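Local atomic coordinates of beta-lactamase-related domain-containing protein (Bacteroides dorei DSM 17855, PDB entry 5TGF), a protein that is of unknown function but is probably a serine hydrolase of the beta-lactamase family and can bind calcium. Residues Arg91-Gly96 with Glu131-Asp136; Ser105-Val110 with Asp240-Ala245; Arg111-Ala116 with Phe145-Leu150; Asn121-Asp126 with His185-Asn190. All coordinates share one frame; numbering follows the deposited sequence.

Contact 1: residues Arg91-Gly96 with Glu131-Asp136; sequences RGDAKG and EILSLD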
loop_
_atom_site.group_PDB
_atom_site.type_symbol
_atom_site.label_atom_id
_atom_site.label_comp_id
_atom_site.label_asym_id
_atom_site.label_seq_id
_atom_site.Cartn_x
_atom_site.Cartn_y
_atom_site.Cartn_z
ATOM N N ARG A 91 0.751 -6.274 27.456
ATOM C CA ARG A 91 1.569 -7.162 28.304
ATOM C C ARG A 91 0.665 -8.232 28.903
ATOM O O ARG A 91 -0.465 -7.949 29.281
ATOM C CB ARG A 91 2.237 -6.400 29.448
ATOM C CG ARG A 91 3.443 -5.555 29.066
ATOM C CD ARG A 91 4.705 -6.398 28.832
ATOM N NE ARG A 91 5.896 -5.571 28.618
ATOM C CZ ARG A 91 7.077 -6.029 28.196
ATOM N NH1 ARG A 91 7.251 -7.331 27.911
ATOM N NH2 ARG A 91 8.085 -5.174 28.038
ATOM N N GLY A 92 1.127 -9.476 28.914
ATOM C CA GLY A 92 0.304 -10.585 29.366
ATOM C C GLY A 92 -0.371 -11.347 28.246
ATOM O O GLY A 92 -0.939 -12.416 28.471
ATOM N N ASP A 93 -0.354 -10.760 27.050
ATOM C CA ASP A 93 -0.958 -11.339 25.858
ATOM C C ASP A 93 0.197 -11.784 24.957
ATOM O O ASP A 93 1.246 -11.140 24.898
ATOM C CB ASP A 93 -1.830 -10.258 25.187
ATOM C CG ASP A 93 -2.829 -10.824 24.189
ATOM O OD1 ASP A 93 -2.420 -11.100 23.035
ATOM O OD2 ASP A 93 -4.016 -10.985 24.549
ATOM N N ALA A 94 0.047 -12.916 24.296
ATOM C CA ALA A 94 1.057 -13.349 23.324
ATOM C C ALA A 94 1.288 -12.333 22.189
ATOM O O ALA A 94 2.366 -12.296 21.603
ATOM C CB ALA A 94 0.664 -14.699 22.745
ATOM N N LYS A 95 0.277 -11.518 21.882
ATOM C CA LYS A 95 0.407 -10.490 20.857
ATOM C C LYS A 95 1.387 -9.396 21.243
ATOM O O LYS A 95 1.814 -8.645 20.373
ATOM C CB LYS A 95 -0.944 -9.819 20.567
ATOM C CG LYS A 95 -1.961 -10.751 19.928
ATOM C CD LYS A 95 -3.191 -10.013 19.424
ATOM C CE LYS A 95 -4.035 -9.449 20.562
ATOM N NZ LYS A 95 -4.641 -10.479 21.456
ATOM N N GLY A 96 1.648 -9.216 22.541
ATOM C CA GLY A 96 2.551 -8.154 22.986
ATOM C C GLY A 96 3.949 -8.265 22.392
ATOM O O GLY A 96 4.664 -7.262 22.282
ATOM N N GLU A 131 -10.387 -3.169 20.775
ATOM C CA GLU A 131 -11.171 -4.292 20.243
ATOM C C GLU A 131 -10.276 -5.404 19.674
ATOM O O GLU A 131 -10.529 -6.592 19.906
ATOM C CB GLU A 131 -12.162 -3.844 19.200
ATOM C CG GLU A 131 -12.970 -5.019 18.646
ATOM C CD GLU A 131 -14.318 -4.633 18.088
ATOM O OE1 GLU A 131 -14.556 -3.409 17.898
ATOM O OE2 GLU A 131 -15.131 -5.552 17.815
ATOM N N ILE A 132 -9.197 -5.030 18.986
ATOM C CA ILE A 132 -8.302 -6.036 18.423
ATOM C C ILE A 132 -7.605 -6.845 19.542
ATOM O O ILE A 132 -7.348 -8.040 19.385
ATOM C CB ILE A 132 -7.284 -5.397 17.462
ATOM C CG1 ILE A 132 -8.020 -4.782 16.269
ATOM C CG2 ILE A 132 -6.215 -6.421 17.028
ATOM C CD1 ILE A 132 -7.204 -3.702 15.584
ATOM N N LEU A 133 -7.353 -6.200 20.671
ATOM C CA LEU A 133 -6.654 -6.840 21.794
ATOM C C LEU A 133 -7.410 -8.080 22.286
ATOM O O LEU A 133 -6.792 -9.037 22.690
ATOM C CB LEU A 133 -6.441 -5.845 22.940
ATOM C CG LEU A 133 -5.889 -6.393 24.271
ATOM C CD1 LEU A 133 -4.533 -7.042 24.081
ATOM C CD2 LEU A 133 -5.814 -5.290 25.297
ATOM N N SER A 134 -8.737 -8.071 22.196
ATOM C CA SER A 134 -9.579 -9.184 22.660
ATOM C C SER A 134 -9.523 -10.435 21.777
ATOM O O SER A 134 -9.955 -11.482 22.200
ATOM C CB SER A 134 -11.044 -8.717 22.793
ATOM O OG SER A 134 -11.633 -8.534 21.501
ATOM N N LEU A 135 -8.977 -10.341 20.566
ATOM C CA LEU A 135 -9.065 -11.420 19.582
ATOM C C LEU A 135 -7.875 -12.371 19.684
ATOM O O LEU A 135 -6.724 -11.957 19.741
ATOM C CB LEU A 135 -9.129 -10.858 18.145
ATOM C CG LEU A 135 -10.322 -9.945 17.811
ATOM C CD1 LEU A 135 -10.138 -9.317 16.430
ATOM C CD2 LEU A 135 -11.664 -10.667 17.937
ATOM N N ASP A 136 -8.166 -13.659 19.627
ATOM C CA ASP A 136 -7.136 -14.678 19.498
ATOM C C ASP A 136 -6.345 -14.493 18.202
ATOM O O ASP A 136 -6.878 -14.034 17.149
ATOM C CB ASP A 136 -7.767 -16.079 19.423
ATOM C CG ASP A 136 -8.471 -16.491 20.704
ATOM O OD1 ASP A 136 -8.078 -16.043 21.809
ATOM O OD2 ASP A 136 -9.400 -17.326 20.589
#

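Contact 2: residues Ser105-Val110 with Asp240-Ala245; sequences SHTSGV and DQVRNA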
loop_
_atom_site.group_PDB
_atom_site.type_symbol
_atom_site.label_atom_id
_atom_site.label_comp_id
_atom_site.label_asym_id
_atom_site.label_seq_id
_atom_site.Cartn_x
_atom_site.Cartn_y
_atom_site.Cartn_z
ATOM N N SER A 105 3.983 -6.500 7.546
ATOM C CA SER A 105 4.355 -7.446 6.502
ATOM C C SER A 105 3.389 -8.623 6.426
ATOM O O SER A 105 3.650 -9.577 5.707
ATOM C CB SER A 105 5.770 -7.958 6.730
ATOM O OG SER A 105 5.863 -8.676 7.963
ATOM N N HIS A 106 2.240 -8.518 7.113
ATOM C CA HIS A 106 1.232 -9.548 7.132
ATOM C C HIS A 106 1.731 -10.872 7.723
ATOM O O HIS A 106 1.304 -11.946 7.277
ATOM C CB HIS A 106 0.657 -9.749 5.745
ATOM C CG HIS A 106 0.107 -8.486 5.172
ATOM N ND1 HIS A 106 -0.937 -7.811 5.771
ATOM C CD2 HIS A 106 0.514 -7.716 4.136
ATOM C CE1 HIS A 106 -1.166 -6.692 5.107
ATOM N NE2 HIS A 106 -0.329 -6.639 4.089
ATOM N N THR A 107 2.746 -10.787 8.591
ATOM C CA THR A 107 3.337 -11.987 9.183
ATOM C C THR A 107 3.149 -12.002 10.714
ATOM O O THR A 107 3.765 -12.806 11.389
ATOM C CB THR A 107 4.813 -12.181 8.831
ATOM O OG1 THR A 107 5.580 -11.033 9.230
ATOM C CG2 THR A 107 4.984 -12.400 7.351
ATOM N N SER A 108 2.217 -11.204 11.228
ATOM C CA SER A 108 2.017 -11.081 12.675
ATOM C C SER A 108 1.207 -12.221 13.303
ATOM O O SER A 108 1.348 -12.479 14.511
ATOM C CB SER A 108 1.347 -9.762 13.010
ATOM O OG SER A 108 -0.004 -9.719 12.576
ATOM N N GLY A 109 0.320 -12.828 12.510
ATOM C CA GLY A 109 -0.702 -13.748 13.004
ATOM C C GLY A 109 -1.911 -13.125 13.653
ATOM O O GLY A 109 -2.753 -13.845 14.209
ATOM N N VAL A 110 -2.028 -11.797 13.594
ATOM C CA VAL A 110 -3.244 -11.130 14.030
ATOM C C VAL A 110 -4.380 -11.467 13.042
ATOM O O VAL A 110 -4.158 -11.611 11.841
ATOM C CB VAL A 110 -3.032 -9.619 14.154
ATOM C CG1 VAL A 110 -4.341 -8.890 14.462
ATOM C CG2 VAL A 110 -1.993 -9.335 15.223
ATOM N N ASP A 240 12.876 -7.686 1.969
ATOM C CA ASP A 240 12.150 -8.880 2.344
ATOM C C ASP A 240 11.739 -8.803 3.811
ATOM O O ASP A 240 12.580 -8.900 4.677
ATOM C CB ASP A 240 13.066 -10.104 2.140
ATOM C CG ASP A 240 12.398 -11.420 2.508
ATOM O OD1 ASP A 240 11.183 -11.469 2.779
ATOM O OD2 ASP A 240 13.076 -12.442 2.442
ATOM N N GLN A 241 10.450 -8.639 4.078
ATOM C CA GLN A 241 9.952 -8.698 5.443
ATOM C C GLN A 241 9.135 -9.957 5.726
ATOM O O GLN A 241 8.597 -10.133 6.818
ATOM C CB GLN A 241 9.159 -7.419 5.776
ATOM C CG GLN A 241 9.933 -6.131 5.588
ATOM C CD GLN A 241 11.093 -5.978 6.572
ATOM O OE1 GLN A 241 11.210 -6.747 7.509
ATOM N NE2 GLN A 241 11.937 -4.962 6.372
ATOM N N VAL A 242 9.025 -10.836 4.743
ATOM C CA VAL A 242 8.308 -12.099 4.922
ATOM C C VAL A 242 9.265 -13.103 5.573
ATOM O O VAL A 242 8.902 -13.807 6.500
ATOM C CB VAL A 242 7.778 -12.627 3.572
ATOM C CG1 VAL A 242 7.142 -13.986 3.760
ATOM C CG2 VAL A 242 6.737 -11.658 3.004
ATOM N N ARG A 243 10.493 -13.130 5.076
ATOM C CA ARG A 243 11.574 -13.942 5.627
ATOM C C ARG A 243 11.293 -15.437 5.609
ATOM O O ARG A 243 11.143 -15.990 4.530
ATOM C CB ARG A 243 11.974 -13.362 6.952
ATOM C CG ARG A 243 12.389 -11.928 6.689
ATOM C CD ARG A 243 13.064 -11.327 7.846
ATOM N NE ARG A 243 13.110 -9.872 7.787
ATOM C CZ ARG A 243 13.664 -9.179 8.770
ATOM N NH1 ARG A 243 14.262 -9.843 9.748
ATOM N NH2 ARG A 243 13.664 -7.867 8.776
ATOM N N ASN A 244 11.207 -16.099 6.755
ATOM C CA ASN A 244 10.979 -17.553 6.754
ATOM C C ASN A 244 9.518 -17.921 6.909
ATOM O O ASN A 244 9.186 -19.097 7.052
ATOM C CB ASN A 244 11.779 -18.230 7.866
ATOM C CG ASN A 244 13.262 -18.045 7.699
ATOM O OD1 ASN A 244 13.824 -18.343 6.647
ATOM N ND2 ASN A 244 13.910 -17.530 8.733
ATOM N N ALA A 245 8.625 -16.930 6.919
ATOM C CA ALA A 245 7.218 -17.230 7.047
ATOM C C ALA A 245 6.761 -18.080 5.855
ATOM O O ALA A 245 7.198 -17.849 4.721
ATOM C CB ALA A 245 6.407 -15.931 7.142
HETATM O O HOH W 1 8.221 -12.489 9.088
#

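Contact 3: residues Arg111-Ala116 with Phe145-Leu150; sequences RPYLPA and FEYGGL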
loop_
_atom_site.group_PDB
_atom_site.type_symbol
_atom_site.label_atom_id
_atom_site.label_comp_id
_atom_site.label_asym_id
_atom_site.label_seq_id
_atom_site.Cartn_x
_atom_site.Cartn_y
_atom_site.Cartn_z
ATOM N N ARG A 111 -5.590 -11.638 13.560
ATOM C CA ARG A 111 -6.722 -11.975 12.689
ATOM C C ARG A 111 -6.820 -10.905 11.557
ATOM O O ARG A 111 -6.645 -9.725 11.853
ATOM C CB ARG A 111 -7.989 -11.967 13.533
ATOM C CG ARG A 111 -9.170 -12.638 12.890
ATOM C CD ARG A 111 -10.434 -12.356 13.682
ATOM N NE ARG A 111 -11.579 -12.730 12.873
ATOM C CZ ARG A 111 -12.198 -13.897 12.944
ATOM N NH1 ARG A 111 -11.849 -14.768 13.871
ATOM N NH2 ARG A 111 -13.189 -14.177 12.104
ATOM N N PRO A 112 -7.098 -11.304 10.304
ATOM C CA PRO A 112 -7.186 -10.307 9.233
ATOM C C PRO A 112 -8.203 -9.176 9.422
ATOM O O PRO A 112 -7.872 -8.018 9.158
ATOM C CB PRO A 112 -7.558 -11.139 8.006
ATOM C CG PRO A 112 -6.948 -12.495 8.281
ATOM C CD PRO A 112 -7.173 -12.672 9.765
ATOM N N TYR A 113 -9.436 -9.531 9.764
ATOM C CA TYR A 113 -10.539 -8.569 9.931
ATOM C C TYR A 113 -11.382 -8.947 11.147
ATOM O O TYR A 113 -11.269 -10.070 11.664
ATOM C CB TYR A 113 -11.392 -8.498 8.656
ATOM C CG TYR A 113 -10.564 -8.079 7.471
ATOM C CD1 TYR A 113 -10.157 -6.734 7.316
ATOM C CD2 TYR A 113 -10.052 -9.022 6.598
ATOM C CE1 TYR A 113 -9.333 -6.360 6.275
ATOM C CE2 TYR A 113 -9.194 -8.663 5.576
ATOM C CZ TYR A 113 -8.825 -7.329 5.414
ATOM O OH TYR A 113 -7.943 -6.973 4.404
ATOM N N LEU A 114 -12.171 -8.006 11.659
ATOM C CA LEU A 114 -13.024 -8.335 12.828
ATOM C C LEU A 114 -13.982 -9.511 12.451
ATOM O O LEU A 114 -14.336 -9.641 11.296
ATOM C CB LEU A 114 -13.821 -7.119 13.291
ATOM C CG LEU A 114 -13.038 -5.917 13.841
ATOM C CD1 LEU A 114 -14.055 -4.881 14.304
ATOM C CD2 LEU A 114 -12.092 -6.260 14.967
ATOM N N PRO A 115 -14.390 -10.345 13.432
ATOM C CA PRO A 115 -15.375 -11.392 13.168
ATOM C C PRO A 115 -16.752 -10.838 12.758
ATOM O O PRO A 115 -17.249 -9.831 13.303
ATOM C CB PRO A 115 -15.491 -12.132 14.487
ATOM C CG PRO A 115 -14.488 -11.564 15.415
ATOM C CD PRO A 115 -14.106 -10.218 14.867
ATOM N N ALA A 116 -17.326 -11.474 11.769
ATOM C CA ALA A 116 -18.608 -11.050 11.231
ATOM C C ALA A 116 -19.694 -11.113 12.329
ATOM O O ALA A 116 -19.616 -11.936 13.239
ATOM C CB ALA A 116 -18.969 -11.919 10.029
ATOM N N PHE A 145 2.534 -16.110 6.241
ATOM C CA PHE A 145 1.977 -14.907 5.568
ATOM C C PHE A 145 0.456 -15.007 5.438
ATOM O O PHE A 145 -0.096 -16.013 4.949
ATOM C CB PHE A 145 2.585 -14.737 4.184
ATOM C CG PHE A 145 2.123 -13.480 3.459
ATOM C CD1 PHE A 145 2.817 -12.279 3.599
ATOM C CD2 PHE A 145 1.040 -13.524 2.588
ATOM C CE1 PHE A 145 2.413 -11.142 2.905
ATOM C CE2 PHE A 145 0.618 -12.380 1.886
ATOM C CZ PHE A 145 1.336 -11.189 2.039
ATOM N N GLU A 146 -0.239 -14.017 5.986
ATOM C CA GLU A 146 -1.663 -13.896 5.772
ATOM C C GLU A 146 -2.078 -12.439 5.756
ATOM O O GLU A 146 -2.026 -11.743 6.758
ATOM C CB GLU A 146 -2.469 -14.671 6.818
ATOM C CG GLU A 146 -3.981 -14.631 6.510
ATOM C CD GLU A 146 -4.838 -15.402 7.518
ATOM O OE1 GLU A 146 -4.587 -15.298 8.727
ATOM O OE2 GLU A 146 -5.827 -16.038 7.082
ATOM N N TYR A 147 -2.557 -12.014 4.599
ATOM C CA TYR A 147 -2.947 -10.612 4.356
ATOM C C TYR A 147 -4.153 -10.206 5.171
ATOM O O TYR A 147 -5.105 -10.977 5.374
ATOM C CB TYR A 147 -3.230 -10.427 2.884
ATOM C CG TYR A 147 -3.380 -9.013 2.373
ATOM C CD1 TYR A 147 -4.641 -8.408 2.313
ATOM C CD2 TYR A 147 -2.300 -8.348 1.814
ATOM C CE1 TYR A 147 -4.794 -7.123 1.797
ATOM C CE2 TYR A 147 -2.433 -7.065 1.285
ATOM C CZ TYR A 147 -3.698 -6.484 1.233
ATOM O OH TYR A 147 -3.873 -5.232 0.685
ATOM N N GLY A 148 -4.095 -8.990 5.692
ATOM C CA GLY A 148 -5.227 -8.450 6.436
ATOM C C GLY A 148 -5.058 -7.006 6.777
ATOM O O GLY A 148 -4.161 -6.357 6.245
ATOM N N GLY A 149 -5.960 -6.507 7.615
ATOM C CA GLY A 149 -6.045 -5.089 7.967
ATOM C C GLY A 149 -5.909 -4.753 9.453
ATOM O O GLY A 149 -5.481 -3.667 9.799
ATOM N N LEU A 150 -6.220 -5.679 10.345
ATOM C CA LEU A 150 -6.163 -5.352 11.775
ATOM C C LEU A 150 -4.763 -5.075 12.296
ATOM O O LEU A 150 -4.600 -4.207 13.148
ATOM C CB LEU A 150 -6.843 -6.437 12.628
ATOM C CG LEU A 150 -8.323 -6.727 12.323
ATOM C CD1 LEU A 150 -8.861 -7.761 13.304
ATOM C CD2 LEU A 150 -9.122 -5.445 12.430
#

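Contact 4: residues Asn121-Asp126 with His185-Asn190; sequences NYNHLD and HFAPVN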
loop_
_atom_site.group_PDB
_atom_site.type_symbol
_atom_site.label_atom_id
_atom_site.label_comp_id
_atom_site.label_asym_id
_atom_site.label_seq_id
_atom_site.Cartn_x
_atom_site.Cartn_y
_atom_site.Cartn_z
ATOM N N ASN A 121 -14.430 0.109 11.373
ATOM C CA ASN A 121 -14.548 1.406 10.692
ATOM C C ASN A 121 -14.116 2.541 11.651
ATOM O O ASN A 121 -14.499 3.697 11.467
ATOM C CB ASN A 121 -15.999 1.662 10.242
ATOM C CG ASN A 121 -16.450 0.731 9.137
ATOM O OD1 ASN A 121 -15.686 0.416 8.235
ATOM N ND2 ASN A 121 -17.713 0.327 9.176
ATOM N N TYR A 122 -13.309 2.223 12.652
ATOM C CA TYR A 122 -12.956 3.206 13.687
ATOM C C TYR A 122 -12.255 4.431 13.100
ATOM O O TYR A 122 -11.357 4.298 12.310
ATOM C CB TYR A 122 -12.039 2.574 14.727
ATOM C CG TYR A 122 -12.761 1.608 15.676
ATOM C CD1 TYR A 122 -13.470 2.104 16.757
ATOM C CD2 TYR A 122 -12.699 0.234 15.506
ATOM C CE1 TYR A 122 -14.087 1.259 17.661
ATOM C CE2 TYR A 122 -13.307 -0.626 16.399
ATOM C CZ TYR A 122 -14.018 -0.102 17.477
ATOM O OH TYR A 122 -14.650 -0.900 18.428
ATOM N N ASN A 123 -12.590 5.596 13.617
ATOM C CA ASN A 123 -11.844 6.827 13.296
ATOM C C ASN A 123 -10.808 7.194 14.355
ATOM O O ASN A 123 -10.078 8.186 14.199
ATOM C CB ASN A 123 -12.807 7.972 13.059
ATOM C CG ASN A 123 -13.599 7.793 11.806
ATOM O OD1 ASN A 123 -13.052 7.497 10.745
ATOM N ND2 ASN A 123 -14.874 8.046 11.892
ATOM N N HIS A 124 -10.666 6.350 15.374
ATOM C CA HIS A 124 -9.591 6.509 16.344
ATOM C C HIS A 124 -8.921 5.203 16.631
ATOM O O HIS A 124 -9.577 4.200 17.000
ATOM C CB HIS A 124 -10.123 7.117 17.653
ATOM C CG HIS A 124 -10.833 8.409 17.458
ATOM N ND1 HIS A 124 -10.168 9.606 17.302
ATOM C CD2 HIS A 124 -12.148 8.682 17.288
ATOM C CE1 HIS A 124 -11.042 10.556 17.010
ATOM N NE2 HIS A 124 -12.249 10.018 17.000
ATOM N N LEU A 125 -7.607 5.179 16.476
ATOM C CA LEU A 125 -6.907 3.926 16.613
ATOM C C LEU A 125 -6.887 3.374 18.036
ATOM O O LEU A 125 -6.847 2.158 18.232
ATOM C CB LEU A 125 -5.504 4.044 16.044
ATOM C CG LEU A 125 -5.426 4.286 14.546
ATOM C CD1 LEU A 125 -3.949 4.269 14.150
ATOM C CD2 LEU A 125 -6.233 3.248 13.770
ATOM N N ASP A 126 -6.948 4.250 19.042
ATOM C CA ASP A 126 -6.976 3.737 20.405
ATOM C C ASP A 126 -8.185 2.852 20.674
ATOM O O ASP A 126 -8.051 1.791 21.297
ATOM C CB ASP A 126 -6.836 4.855 21.452
ATOM C CG ASP A 126 -8.010 5.835 21.481
ATOM O OD1 ASP A 126 -8.873 5.874 20.571
ATOM O OD2 ASP A 126 -8.017 6.659 22.426
ATOM N N HIS A 185 -6.616 11.822 2.520
ATOM C CA HIS A 185 -6.813 11.524 3.949
ATOM C C HIS A 185 -7.141 10.046 4.175
ATOM O O HIS A 185 -7.740 9.405 3.305
ATOM C CB HIS A 185 -7.931 12.362 4.563
ATOM C CG HIS A 185 -9.177 12.421 3.753
ATOM N ND1 HIS A 185 -10.106 11.404 3.742
ATOM C CD2 HIS A 185 -9.641 13.363 2.902
ATOM C CE1 HIS A 185 -11.104 11.731 2.945
ATOM N NE2 HIS A 185 -10.825 12.890 2.384
ATOM N N PHE A 186 -6.715 9.523 5.323
ATOM C CA PHE A 186 -7.071 8.169 5.801
ATOM C C PHE A 186 -8.354 8.143 6.618
ATOM O O PHE A 186 -9.011 7.108 6.701
ATOM C CB PHE A 186 -5.932 7.613 6.662
ATOM C CG PHE A 186 -4.720 7.176 5.878
ATOM C CD1 PHE A 186 -4.629 5.884 5.365
ATOM C CD2 PHE A 186 -3.648 8.054 5.666
ATOM C CE1 PHE A 186 -3.459 5.461 4.723
ATOM C CE2 PHE A 186 -2.498 7.633 5.004
ATOM C CZ PHE A 186 -2.411 6.351 4.518
ATOM N N ALA A 187 -8.683 9.271 7.245
ATOM C CA ALA A 187 -9.875 9.408 8.083
ATOM C C ALA A 187 -10.524 10.742 7.763
ATOM O O ALA A 187 -9.811 11.683 7.367
ATOM C CB ALA A 187 -9.476 9.375 9.552
ATOM N N PRO A 188 -11.853 10.851 7.948
ATOM C CA PRO A 188 -12.738 9.769 8.401
ATOM C C PRO A 188 -12.885 8.654 7.379
ATOM O O PRO A 188 -12.761 8.876 6.153
ATOM C CB PRO A 188 -14.079 10.468 8.628
ATOM C CG PRO A 188 -14.047 11.651 7.726
ATOM C CD PRO A 188 -12.608 12.068 7.569
ATOM N N VAL A 189 -13.132 7.468 7.911
ATOM C CA VAL A 189 -13.241 6.231 7.146
ATOM C C VAL A 189 -14.604 6.164 6.472
ATOM O O VAL A 189 -15.619 6.328 7.140
ATOM C CB VAL A 189 -13.031 5.045 8.103
ATOM C CG1 VAL A 189 -13.221 3.708 7.421
ATOM C CG2 VAL A 189 -11.654 5.142 8.710
ATOM N N ASN A 190 -14.624 6.014 5.148
ATOM C CA ASN A 190 -15.845 5.745 4.387
ATOM C C ASN A 190 -16.313 4.320 4.679
ATOM O O ASN A 190 -15.510 3.383 4.668
ATOM C CB ASN A 190 -15.595 5.906 2.878
ATOM C CG ASN A 190 -16.771 5.446 2.024
ATOM O OD1 ASN A 190 -16.929 4.253 1.743
ATOM N ND2 ASN A 190 -17.622 6.383 1.633
HETATM O O HOH W 2 -16.576 7.568 9.232
#

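Contact 1: residues Arg91-Gly96 with Glu131-Asp136
Asp-93 and Leu-133 slide past each other in opposite directions, OD2 of the carboxylate 4.0 Å from Leu-133 CD1, while the other oxygen, OD1, is turned to Lys-95 of its own segment. Two donors meet OD1. It accepts the backbone N-H of Lys-95 on its anti lone pair, closing an Asx turn, and the ammonium reaches it at 2.8 Å between NZ and OD1 on the syn side, 33° out of the carboxylate plane, in a salt bridge. The same ammonium also reaches the second segment, where the peptide groups of Leu-133 and Leu-135 supply the other flat surfaces. NZ donates hydrogen bonds to Leu-133 O (2.9 Å), from above the carbonyl plane, and to Leu-135 O (3.1 Å), tilted from it.

Lysine suits the place because its long chain can fold back. Bends at chi3 (-68°) and chi4 (-64°) curl the buried side chain so that NZ ends between Asp-93 and the two carbonyls. Three acceptors thus match the three N-H bonds of the ammonium, and the aspartate would offset its charge.

The contact joins the loop that follows helix 83-86 to helix 125-133 and the residues that follow, of which Ile-132 and Leu-135 pack on helix 150-163. Leu-133 also touches Gln-89. The CE methylene of Lys-95 passes Ile-132 O at 3.8 Å and Leu-133 CD1 at 4.3 Å.

Contact 2: residues Ser105-Val110 with Asp240-Ala245
Two irregular loops come together at Ser-105 and Gln-241, whose CA atoms are 5.8 Å apart, and the second loop then folds into a type II' beta turn from Val-242 to Ala-245. Asp-240 OD1 closes an Asx turn with Val-242 N and, with Arg-243 N, an Asx motif that overlaps the start of the beta turn. Both donors reach it from the same face of the carboxylate, the Arg-243 bond being nearly straight at 176°. An aspartate is well suited to tie such a loop to itself. The buried contact sets the loop after helix 100-103 against the one between helices 231-238 and 252-257.

The small side chains of Ser-105 and Ala-245 let the loops approach. Ser-105 CB meets Gln-241 CB at 3.6 Å, and the serine hydroxyl is held by the carbonyl of Arg-101. Thr-107 works with both branches. Its methyl CG2 packs on the CB of Ala-245 at 3.8 Å and approaches Val-242 CA, while OG1, set between the backbone N and carbonyl carbon (chi1 57°), is hydrogen-bonded to a water. A threonine therefore joins a buried apolar patch and a polar bridge in one residue.

From CB onward Gln-241 bends away from Ser-105. Its NE2 is bonded to Thr-236 O, and its OE1 accepts from Arg-243 NH2, so both ends of the amide are used. The water, 3.0 Å from Thr-107 OG1, donates to Val-242 O at 3.0 Å.

Contact 3: residues Arg111-Ala116 with Phe145-Leu150
With CG opposite the carbonyl carbon (chi1 -58°), Leu-150 sends its isobutyl group against the backbone of Arg-111 and Tyr-113 and the side chain of Leu-114, CD1 lying 3.3 Å from Arg-111 O; a similar torsion in Tyr-113 (-59°) brings its ring's CE1 and OH obliquely to Gly-149 N and Gly-148 CA. The leucine also crosses Leu-114 at about a right angle, CD1 being 3.9 Å from Leu-114 CD2.

One carbonyl grips the second segment. Pro-112 O accepts from Gly-149 N at 2.9 Å, in the carbonyl plane and on a lone pair, and from Leu-150 N at 3.1 Å, from above that plane. Glycine suits positions 148 and 149 because the chains run so close: a CB at Gly-148 would fall 2.5 Å from Pro-112 CA, and one at Gly-149 2.9 Å from Tyr-113 CE1. The Pro-112 ring meets the extended Glu-146 chain at about a right angle, CG 3.7 Å from Glu-146 CD.

Tyr-147 has its hydroxyl bonded to Ser-58 and Lys-61, consistent with the Ser-Lys-Tyr centre of serine beta-lactamase relatives. The contact sets the loop before helix 125-133 against the approach to helix 150-163, with Leu-114 touching Glu-131 and Leu-150 touching Ile-132 of the former helix.

Contact 4: residues Asn121-Asp126 with His185-Asn190
Asn-121 opens the contact by bringing its backbone O to 3.9 Å from Val-189 CB, while its side chain crosses that of the valine at about a right angle. Tyr-122 follows with its carbonyl: O lies 3.7 Å from Val-189 CG2, so the branched valine fills the space beside two successive peptide groups, a task for which a compact apolar side chain is fitted.

Asn-123 then does the polar work. Its CG stands opposite the carbonyl carbon (chi1 -69°), which points the amide at the other segment. OD1 accepts from Val-189 N at 2.8 Å, in the carbonyl plane and nearly straight, with an N-H...O angle of 166°. It also lies 3.3 Å from the CA of Pro-188, whose preceding peptide bond, from Ala-187, is cis. ND2 donates a hydrogen bond to a water at 3.2 Å, and that water donates to Val-189 O at 2.6 Å. Next comes His-124, the N-cap residue of helix 125-133.

Amide oxygen and nitrogen therefore serve the N-H and, through water, the C=O of a single residue. This fixes which way round the amide sits and ties the loop after helix 167-179 to the chain entering helix 125-133 by complementary donors and acceptors, without charge.

Contacts 1 and 4 both use helix 125-133, contact 3 packs against it, and contact 2 reaches it through Val-110. Contacts 1 and 3, with centres 14 Å apart, pack Leu-135 CD1 on Leu-150 CD1 at 3.7 Å. Contact 1 meets contact 2 where Ile-132 CG2 is 4.0 Å from Val-110 CG1, and contact 4 through a probable hydrogen bond of 2.6 Å between Glu-131 OE1 and Tyr-122 OH. Contacts 2 and 3 join by backbone, His-106 O lying 2.9 Å from Glu-146 N, beside the probable active-site residue Tyr-147. Contacts 3 and 4 do not touch. The side chain of Gln-241 in contact 2 is about 11 Å from that of Val-72, a calcium-site residue that carries no calcium in this chain.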